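Long-range contact in protein-glutaminase (PDB 2ZK9), which hydrolyses the side-chain amide of glutamine residues in proteins, deamidating them to glutamate with release of ammonia: residues 40-52 with 152-164. Residues are numbered along the deposited sequence; the frame is centred on the assembly and turned at random. Where two conformers were deposited one is given.
Sequences DGCYARAHKMRQI and YDNNLINTNCVLT. With NA (sodium ion), chain B.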
ATOM      1  N   ASP A  40      -2.120 -10.551   2.977  0.68  9.26           N
ATOM      2  CA  ASP A  40      -1.460  -9.892   4.073  0.68  9.22           C
ATOM      3  C   ASP A  40      -0.239  -9.188   3.492  0.68  8.50           C
ATOM      4  O   ASP A  40       0.008  -9.246   2.309  0.68  8.65           O
ATOM      5  CB  ASP A  40      -1.124 -10.885   5.173  0.68 10.83           C
ATOM      6  CG  ASP A  40      -1.123 -10.376   6.592  0.68 12.51           C
ATOM      7  OD1 ASP A  40      -1.466 -11.156   7.496  0.68 16.30           O
ATOM      8  OD2 ASP A  40      -0.735  -9.199   6.830  0.68 14.33           O
ATOM      9  N   GLY A  41       0.493  -8.536   4.399  1.00  9.51           N
ATOM     10  CA  GLY A  41       1.701  -7.833   4.019  1.00  9.44           C
ATOM     11  C   GLY A  41       1.485  -6.423   3.477  1.00  8.44           C
ATOM     12  O   GLY A  41       2.419  -5.815   2.947  1.00  8.85           O
ATOM     13  N   CYS A  42       0.290  -5.858   3.675  1.00  9.20           N
ATOM     14  CA  CYS A  42       0.006  -4.484   3.179  1.00  9.31           C
ATOM     15  C   CYS A  42       0.984  -3.473   3.719  1.00  8.24           C
ATOM     16  O   CYS A  42       1.390  -2.546   3.013  1.00  8.79           O
ATOM     17  CB  CYS A  42      -1.401  -4.083   3.541  1.00 11.71           C
ATOM     18  SG  CYS A  42      -1.845  -4.181   5.249  1.00 17.10           S
ATOM     19  N   TYR A  43       1.363  -3.625   4.980  1.00  8.39           N
ATOM     20  CA  TYR A  43       2.299  -2.712   5.642  1.00  8.68           C
ATOM     21  C   TYR A  43       3.612  -2.703   4.912  1.00  7.75           C
ATOM     22  O   TYR A  43       4.244  -1.650   4.745  1.00  8.06           O
ATOM     23  CB  TYR A  43       2.382  -3.117   7.129  1.00 10.65           C
ATOM     24  CG  TYR A  43       2.662  -4.571   7.347  1.00 10.30           C
ATOM     25  CD1 TYR A  43       1.683  -5.536   7.480  1.00 11.08           C
ATOM     26  CD2 TYR A  43       3.981  -5.020   7.381  1.00 11.50           C
ATOM     27  CE1 TYR A  43       1.975  -6.885   7.668  1.00 11.99           C
ATOM     28  CE2 TYR A  43       4.298  -6.318   7.575  1.00 12.46           C
ATOM     29  CZ  TYR A  43       3.297  -7.269   7.721  1.00 12.39           C
ATOM     30  OH  TYR A  43       3.656  -8.587   7.901  1.00 15.51           O
ATOM     31  N   ALA A  44       4.100  -3.885   4.513  1.00  7.90           N
ATOM     32  CA  ALA A  44       5.374  -3.996   3.797  1.00  7.98           C
ATOM     33  C   ALA A  44       5.244  -3.426   2.404  1.00  7.34           C
ATOM     34  O   ALA A  44       6.134  -2.721   1.916  1.00  8.02           O
ATOM     35  CB  ALA A  44       5.807  -5.448   3.790  1.00  8.38           C
ATOM     36  N   ARG A  45       4.130  -3.722   1.710  1.00  7.36           N
ATOM     37  CA  ARG A  45       3.962  -3.146   0.371  1.00  7.37           C
ATOM     38  C   ARG A  45       3.994  -1.627   0.424  1.00  7.42           C
ATOM     39  O   ARG A  45       4.593  -0.976  -0.414  1.00  7.56           O
ATOM     40  CB  ARG A  45       2.700  -3.659  -0.299  1.00  7.61           C
ATOM     41  CG  ARG A  45       2.606  -5.170  -0.463  1.00  8.16           C
ATOM     42  CD  ARG A  45       1.565  -5.601  -1.440  1.00  8.13           C
ATOM     43  NE  ARG A  45       0.188  -5.123  -1.176  1.00  8.55           N
ATOM     44  CZ  ARG A  45      -0.646  -5.695  -0.335  1.00  8.69           C
ATOM     45  NH1 ARG A  45      -0.351  -6.766   0.364  1.00  9.62           N
ATOM     46  NH2 ARG A  45      -1.866  -5.163  -0.144  1.00  9.85           N
ATOM     47  N   ALA A  46       3.308  -1.053   1.423  1.00  7.46           N
ATOM     48  CA  ALA A  46       3.233   0.408   1.532  1.00  7.28           C
ATOM     49  C   ALA A  46       4.579   1.008   1.819  1.00  7.15           C
ATOM     50  O   ALA A  46       4.960   2.040   1.266  1.00  7.60           O
ATOM     51  CB  ALA A  46       2.199   0.807   2.571  1.00  8.17           C
ATOM     52  N   HIS A  47       5.365   0.372   2.716  1.00  7.17           N
ATOM     53  CA  HIS A  47       6.658   0.930   3.056  1.00  7.35           C
ATOM     54  C   HIS A  47       7.644   0.819   1.886  1.00  7.50           C
ATOM     55  O   HIS A  47       8.504   1.678   1.722  1.00  8.13           O
ATOM     56  CB  HIS A  47       7.193   0.240   4.319  1.00  7.71           C
ATOM     57  CG  HIS A  47       7.840   1.183   5.280  1.00  7.67           C
ATOM     58  ND1 HIS A  47       7.247   2.300   5.658  1.00  8.92           N
ATOM     59  CD2 HIS A  47       8.998   1.130   6.004  1.00  8.55           C
ATOM     60  CE1 HIS A  47       7.936   2.939   6.577  1.00  9.08           C
ATOM     61  NE2 HIS A  47       9.032   2.237   6.782  1.00  9.35           N
ATOM     62  N   LYS A  48       7.501  -0.223   1.083  1.00  7.65           N
ATOM     63  CA  LYS A  48       8.330  -0.377  -0.112  1.00  7.92           C
ATOM     64  C   LYS A  48       7.960   0.649  -1.174  1.00  8.01           C
ATOM     65  O   LYS A  48       8.833   1.219  -1.832  1.00  8.76           O
ATOM     66  CB  LYS A  48       8.243  -1.787  -0.654  1.00  7.95           C
ATOM     67  CG  LYS A  48       9.309  -2.158  -1.658  1.00  8.38           C
ATOM     68  CD  LYS A  48      10.701  -2.283  -1.056  1.00  8.31           C
ATOM     69  CE  LYS A  48      11.699  -2.816  -2.043  1.00  9.26           C
ATOM     70  NZ  LYS A  48      13.069  -2.824  -1.521  1.00 10.23           N
ATOM     71  N   MET A  49       6.660   0.922  -1.334  1.00  7.57           N
ATOM     72  CA  MET A  49       6.260   2.017  -2.225  1.00  7.97           C
ATOM     73  C   MET A  49       6.849   3.333  -1.781  1.00  8.12           C
ATOM     74  O   MET A  49       7.309   4.132  -2.592  1.00  8.87           O
ATOM     75  CB  MET A  49       4.733   2.134  -2.290  1.00  7.82           C
ATOM     76  CG  MET A  49       4.073   0.953  -2.993  1.00  8.27           C
ATOM     77  SD  MET A  49       2.325   1.270  -3.396  1.00  8.58           S
ATOM     78  CE  MET A  49       1.530   1.034  -1.814  1.00  9.01           C
ATOM     79  N   ARG A  50       6.841   3.583  -0.476  1.00  8.43           N
ATOM     80  CA  ARG A  50       7.440   4.802   0.079  1.00  8.79           C
ATOM     81  C   ARG A  50       8.927   4.856  -0.216  1.00  8.99           C
ATOM     82  O   ARG A  50       9.428   5.919  -0.550  1.00 10.31           O
ATOM     83  CB  ARG A  50       7.166   4.904   1.561  1.00  8.22           C
ATOM     84  CG  ARG A  50       7.921   6.068   2.200  1.00  8.86           C
ATOM     85  CD  ARG A  50       7.498   6.214   3.631  1.00  9.15           C
ATOM     86  NE  ARG A  50       8.241   7.326   4.300  1.00  9.00           N
ATOM     87  CZ  ARG A  50       9.299   7.172   5.035  1.00  9.42           C
ATOM     88  NH1 ARG A  50       9.827   5.965   5.336  1.00  9.75           N
ATOM     89  NH2 ARG A  50       9.864   8.273   5.574  1.00 10.40           N
ATOM     90  N   GLN A  51       9.643   3.723  -0.160  1.00  9.62           N
ATOM     91  CA  GLN A  51      11.055   3.709  -0.479  1.00 10.32           C
ATOM     92  C   GLN A  51      11.260   4.175  -1.925  1.00 10.45           C
ATOM     93  O   GLN A  51      12.235   4.891  -2.217  1.00 10.97           O
ATOM     94  CB  GLN A  51      11.669   2.337  -0.238  1.00 10.87           C
ATOM     95  CG  GLN A  51      13.151   2.246  -0.548  1.00 13.65           C
ATOM     96  CD  GLN A  51      13.709   0.840  -0.485  1.00 13.19           C
ATOM     97  OE1 GLN A  51      13.188  -0.039  -1.141  1.00 11.91           O
ATOM     98  NE2 GLN A  51      14.732   0.659   0.384  1.00 18.23           N
ATOM     99  N   ILE A  52      10.411   3.761  -2.849  1.00 10.34           N
ATOM    100  CA  ILE A  52      10.532   4.198  -4.231  1.00 10.75           C
ATOM    101  C   ILE A  52      10.334   5.725  -4.330  1.00  9.99           C
ATOM    102  O   ILE A  52      11.091   6.416  -5.002  1.00 11.68           O
ATOM    103  CB  ILE A  52       9.575   3.432  -5.150  1.00 11.89           C
ATOM    104  CG1 ILE A  52       9.999   1.949  -5.167  1.00 14.16           C
ATOM    105  CG2 ILE A  52       9.525   4.062  -6.514  1.00 13.69           C
ATOM    106  CD1 ILE A  52       9.016   1.015  -5.777  1.00 17.45           C
ATOM    107  N   TYR A 152       7.685   1.313  13.549  1.00 10.17           N
ATOM    108  CA  TYR A 152       8.540   1.803  12.499  1.00 10.08           C
ATOM    109  C   TYR A 152       9.393   0.685  11.894  1.00  9.51           C
ATOM    110  O   TYR A 152       9.626  -0.329  12.535  1.00 11.03           O
ATOM    111  CB  TYR A 152       9.447   2.887  13.111  1.00 11.41           C
ATOM    112  CG  TYR A 152       8.647   4.082  13.574  1.00 11.62           C
ATOM    113  CD1 TYR A 152       8.265   5.056  12.636  1.00 12.98           C
ATOM    114  CD2 TYR A 152       8.249   4.240  14.871  1.00 13.39           C
ATOM    115  CE1 TYR A 152       7.539   6.151  12.989  1.00 13.86           C
ATOM    116  CE2 TYR A 152       7.492   5.357  15.259  1.00 14.88           C
ATOM    117  CZ  TYR A 152       7.160   6.260  14.290  1.00 15.10           C
ATOM    118  OH  TYR A 152       6.411   7.388  14.626  1.00 18.20           O
ATOM    119  N   ASP A 153       9.851   0.932  10.686  1.00  9.02           N
ATOM    120  CA  ASP A 153      10.751   0.013   9.977  1.00  8.98           C
ATOM    121  C   ASP A 153      11.733   0.828   9.144  1.00  8.44           C
ATOM    122  O   ASP A 153      11.741   0.834   7.924  1.00  9.55           O
ATOM    123  CB  ASP A 153       9.992  -0.963   9.088  1.00  8.55           C
ATOM    124  CG  ASP A 153      10.818  -2.031   8.425  1.00  8.51           C
ATOM    125  OD1 ASP A 153      11.803  -2.503   9.050  1.00  9.40           O
ATOM    126  OD2 ASP A 153      10.466  -2.434   7.278  1.00  9.03           O
ATOM    127  N   ASN A 154      12.563   1.657   9.832  1.00  9.98           N
ATOM    128  CA  ASN A 154      13.270   2.703   9.183  1.00 10.85           C
ATOM    129  C   ASN A 154      14.284   2.199   8.162  1.00 11.70           C
ATOM    130  O   ASN A 154      14.550   2.902   7.161  1.00 14.20           O
ATOM    131  CB  ASN A 154      13.997   3.542  10.173  1.00 12.56           C
ATOM    132  CG  ASN A 154      13.124   4.489  10.925  1.00 13.72           C
ATOM    133  OD1 ASN A 154      11.957   4.648  10.674  1.00 13.68           O
ATOM    134  ND2 ASN A 154      13.758   5.119  11.876  1.00 18.53           N
ATOM    135  N   ASN A 155      14.852   1.014   8.387  1.00 10.90           N
ATOM    136  CA  ASN A 155      15.845   0.455   7.492  1.00 11.86           C
ATOM    137  C   ASN A 155      15.279  -0.566   6.529  1.00 10.72           C
ATOM    138  O   ASN A 155      16.024  -1.194   5.793  1.00 12.05           O
ATOM    139  CB  ASN A 155      17.009  -0.138   8.333  1.00 14.91           C
ATOM    140  CG  ASN A 155      17.744   0.975   9.086  1.00 15.77           C
ATOM    141  OD1 ASN A 155      17.897   0.848  10.301  1.00 20.96           O
ATOM    142  ND2 ASN A 155      18.102   2.004   8.429  1.00 20.87           N
ATOM    143  N   LEU A 156      13.939  -0.715   6.543  1.00 10.11           N
ATOM    144  CA  LEU A 156      13.190  -1.609   5.676  0.56 10.38           C
ATOM    145  C   LEU A 156      13.596  -3.054   5.840  1.00  9.20           C
ATOM    146  O   LEU A 156      13.307  -3.904   4.978  1.00  9.60           O
ATOM    147  CB  LEU A 156      13.176  -1.274   4.151  0.56 11.63           C
ATOM    148  CG  LEU A 156      12.023  -0.324   3.739  0.56 12.22           C
ATOM    149  CD1 LEU A 156      12.307   1.063   4.277  0.56 12.08           C
ATOM    150  CD2 LEU A 156      11.784  -0.379   2.239  0.56 13.34           C
ATOM    151  N   ILE A 157      14.178  -3.400   6.994  1.00  9.22           N
ATOM    152  CA  ILE A 157      14.515  -4.813   7.213  1.00  9.56           C
ATOM    153  C   ILE A 157      13.256  -5.643   7.281  1.00  8.57           C
ATOM    154  O   ILE A 157      13.210  -6.736   6.709  1.00  9.52           O
ATOM    155  CB  ILE A 157      15.387  -4.933   8.469  1.00 10.32           C
ATOM    156  CG1 ILE A 157      16.785  -4.282   8.205  1.00 11.74           C
ATOM    157  CG2 ILE A 157      15.533  -6.367   8.926  1.00 11.62           C
ATOM    158  CD1 ILE A 157      17.640  -4.182   9.433  1.00 13.74           C
ATOM    159  N   ASN A 158      12.244  -5.201   8.008  1.00  8.60           N
ATOM    160  CA  ASN A 158      11.034  -6.017   8.080  1.00  8.44           C
ATOM    161  C   ASN A 158      10.356  -6.094   6.703  1.00  8.11           C
ATOM    162  O   ASN A 158       9.938  -7.148   6.264  1.00  8.76           O
ATOM    163  CB  ASN A 158      10.076  -5.481   9.141  1.00  8.89           C
ATOM    164  CG  ASN A 158       9.059  -6.514   9.488  1.00  8.65           C
ATOM    165  OD1 ASN A 158       7.878  -6.419   9.070  1.00  9.82           O
ATOM    166  ND2 ASN A 158       9.421  -7.503  10.269  1.00 10.27           N
ATOM    167  N   THR A 159      10.268  -4.930   6.070  1.00  8.08           N
ATOM    168  CA  THR A 159       9.611  -4.812   4.767  1.00  8.04           C
ATOM    169  C   THR A 159      10.174  -5.797   3.791  1.00  7.70           C
ATOM    170  O   THR A 159       9.460  -6.555   3.139  1.00  8.31           O
ATOM    171  CB  THR A 159       9.759  -3.379   4.242  1.00  8.47           C
ATOM    172  OG1 THR A 159       8.992  -2.460   5.005  1.00  9.10           O
ATOM    173  CG2 THR A 159       9.312  -3.262   2.795  1.00  9.17           C
ATOM    174  N   ASN A 160      11.504  -5.765   3.622  1.00  8.20           N
ATOM    175  CA  ASN A 160      12.129  -6.603   2.592  1.00  8.19           C
ATOM    176  C   ASN A 160      12.001  -8.069   2.953  1.00  8.08           C
ATOM    177  O   ASN A 160      11.840  -8.911   2.072  1.00  9.02           O
ATOM    178  CB  ASN A 160      13.574  -6.165   2.370  1.00  9.04           C
ATOM    179  CG  ASN A 160      13.669  -4.862   1.656  1.00  8.69           C
ATOM    180  OD1 ASN A 160      12.987  -4.656   0.627  1.00  9.63           O
ATOM    181  ND2 ASN A 160      14.571  -3.996   2.083  1.00 10.04           N
ATOM    182  N   CYS A 161      12.087  -8.397   4.246  1.00  8.16           N
ATOM    183  CA  CYS A 161      11.961  -9.790   4.688  0.60  9.20           C
ATOM    184  C   CYS A 161      10.582 -10.327   4.404  1.00  8.45           C
ATOM    185  O   CYS A 161      10.412 -11.458   3.891  1.00  9.34           O
ATOM    186  CB  CYS A 161      12.235  -9.883   6.204  0.60 10.36           C
ATOM    187  SG  CYS A 161      12.587 -11.561   6.786  0.60 17.55           S
ATOM    188  N   VAL A 162       9.539  -9.526   4.694  1.00  8.54           N
ATOM    189  CA  VAL A 162       8.154  -9.963   4.473  1.00  8.58           C
ATOM    190  C   VAL A 162       7.906 -10.100   2.981  1.00  8.76           C
ATOM    191  O   VAL A 162       7.309 -11.085   2.539  1.00  9.46           O
ATOM    192  CB  VAL A 162       7.190  -9.009   5.167  1.00  8.90           C
ATOM    193  CG1 VAL A 162       5.769  -9.249   4.714  1.00  9.95           C
ATOM    194  CG2 VAL A 162       7.337  -9.119   6.673  1.00  9.99           C
ATOM    195  N   LEU A 163       8.311  -9.112   2.195  1.00  8.10           N
ATOM    196  CA  LEU A 163       8.118  -9.227   0.746  1.00  8.52           C
ATOM    197  C   LEU A 163       8.782 -10.493   0.195  1.00  8.51           C
ATOM    198  O   LEU A 163       8.196 -11.182  -0.644  1.00  9.37           O
ATOM    199  CB  LEU A 163       8.628  -8.001   0.017  1.00  8.71           C
ATOM    200  CG  LEU A 163       7.878  -6.682   0.291  1.00  8.58           C
ATOM    201  CD1 LEU A 163       8.595  -5.551  -0.414  1.00 10.14           C
ATOM    202  CD2 LEU A 163       6.425  -6.790  -0.131  1.00 10.61           C
ATOM    203  N   THR A 164       9.982 -10.821   0.654  1.00  8.95           N
ATOM    204  CA  THR A 164      10.639 -12.018   0.197  1.00  9.26           C
ATOM    205  C   THR A 164       9.864 -13.257   0.598  1.00  9.72           C
ATOM    206  O   THR A 164       9.672 -14.173  -0.225  1.00 11.21           O
ATOM    207  CB  THR A 164      12.088 -12.054   0.688  1.00 10.35           C
ATOM    208  OG1 THR A 164      12.776 -10.965   0.068  1.00 12.48           O
ATOM    209  CG2 THR A 164      12.772 -13.333   0.312  1.00 13.18           C
TER
HETATM  210 NA    NA B 501      -2.214  -6.313   5.038  1.00 61.41          NA
HETATM  211  O   HOH W   1       5.739  -8.130   9.956  0.52 15.22           O
HETATM  212  O   HOH W   2       9.874   3.440   9.295  1.00  9.73           O
HETATM  213  O   HOH W   3      -4.359  -5.467   4.071  1.00 22.62           O
HETATM  214  O   HOH W   4      -4.500  -6.673   6.866  1.00 40.53           O
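Ala-44 and Thr-159 mark where helix 42-52 crosses helix 157-164, their CA atoms 4.4 Å apart. The axes pass 8.6 Å from each other at -120°. Mainly apolar contacts make the crossing. Ala-44 CB meets Val-162 CG1 at 3.9 Å and also faces Leu-163 CD2. Leu-163 CD1 lies against Lys-48 CG. Thr-159 CG2 packs on Lys-48 CB and Ala-44 O (3.3 Å from the latter). In one of its two conformers, Leu-156 CD2 packs on the Gln-51 amide.

Direct polar bonds lie toward the C-terminal part of 40-52. The Lys-48 chain bends at chi2 (70°) and brings NZ to Asn-160 OD1 at 2.8 Å, on a lone pair. NZ also donates to Gln-51 OE1. Asp-153 O lies in plane at the His-47 ring edge, but NE2 bonds it only weakly (3.3 Å, 121°); ND1 bonds Lys-62. Asp-153 OD2 takes Thr-159 N and OG1, and OD1 takes Asn-158 N. The carboxylate thus holds the first turn of helix 157-164.

One water links Tyr-43 OH to Asn-158 OD1, which also bonds Tyr-142. Another links His-47 NE2 to Asp-153 N.

This mostly buried crossing packs helix 157-164 on the helix starting at Cys-42. Cys-42 touches His-83, consistent with a papain-like fold.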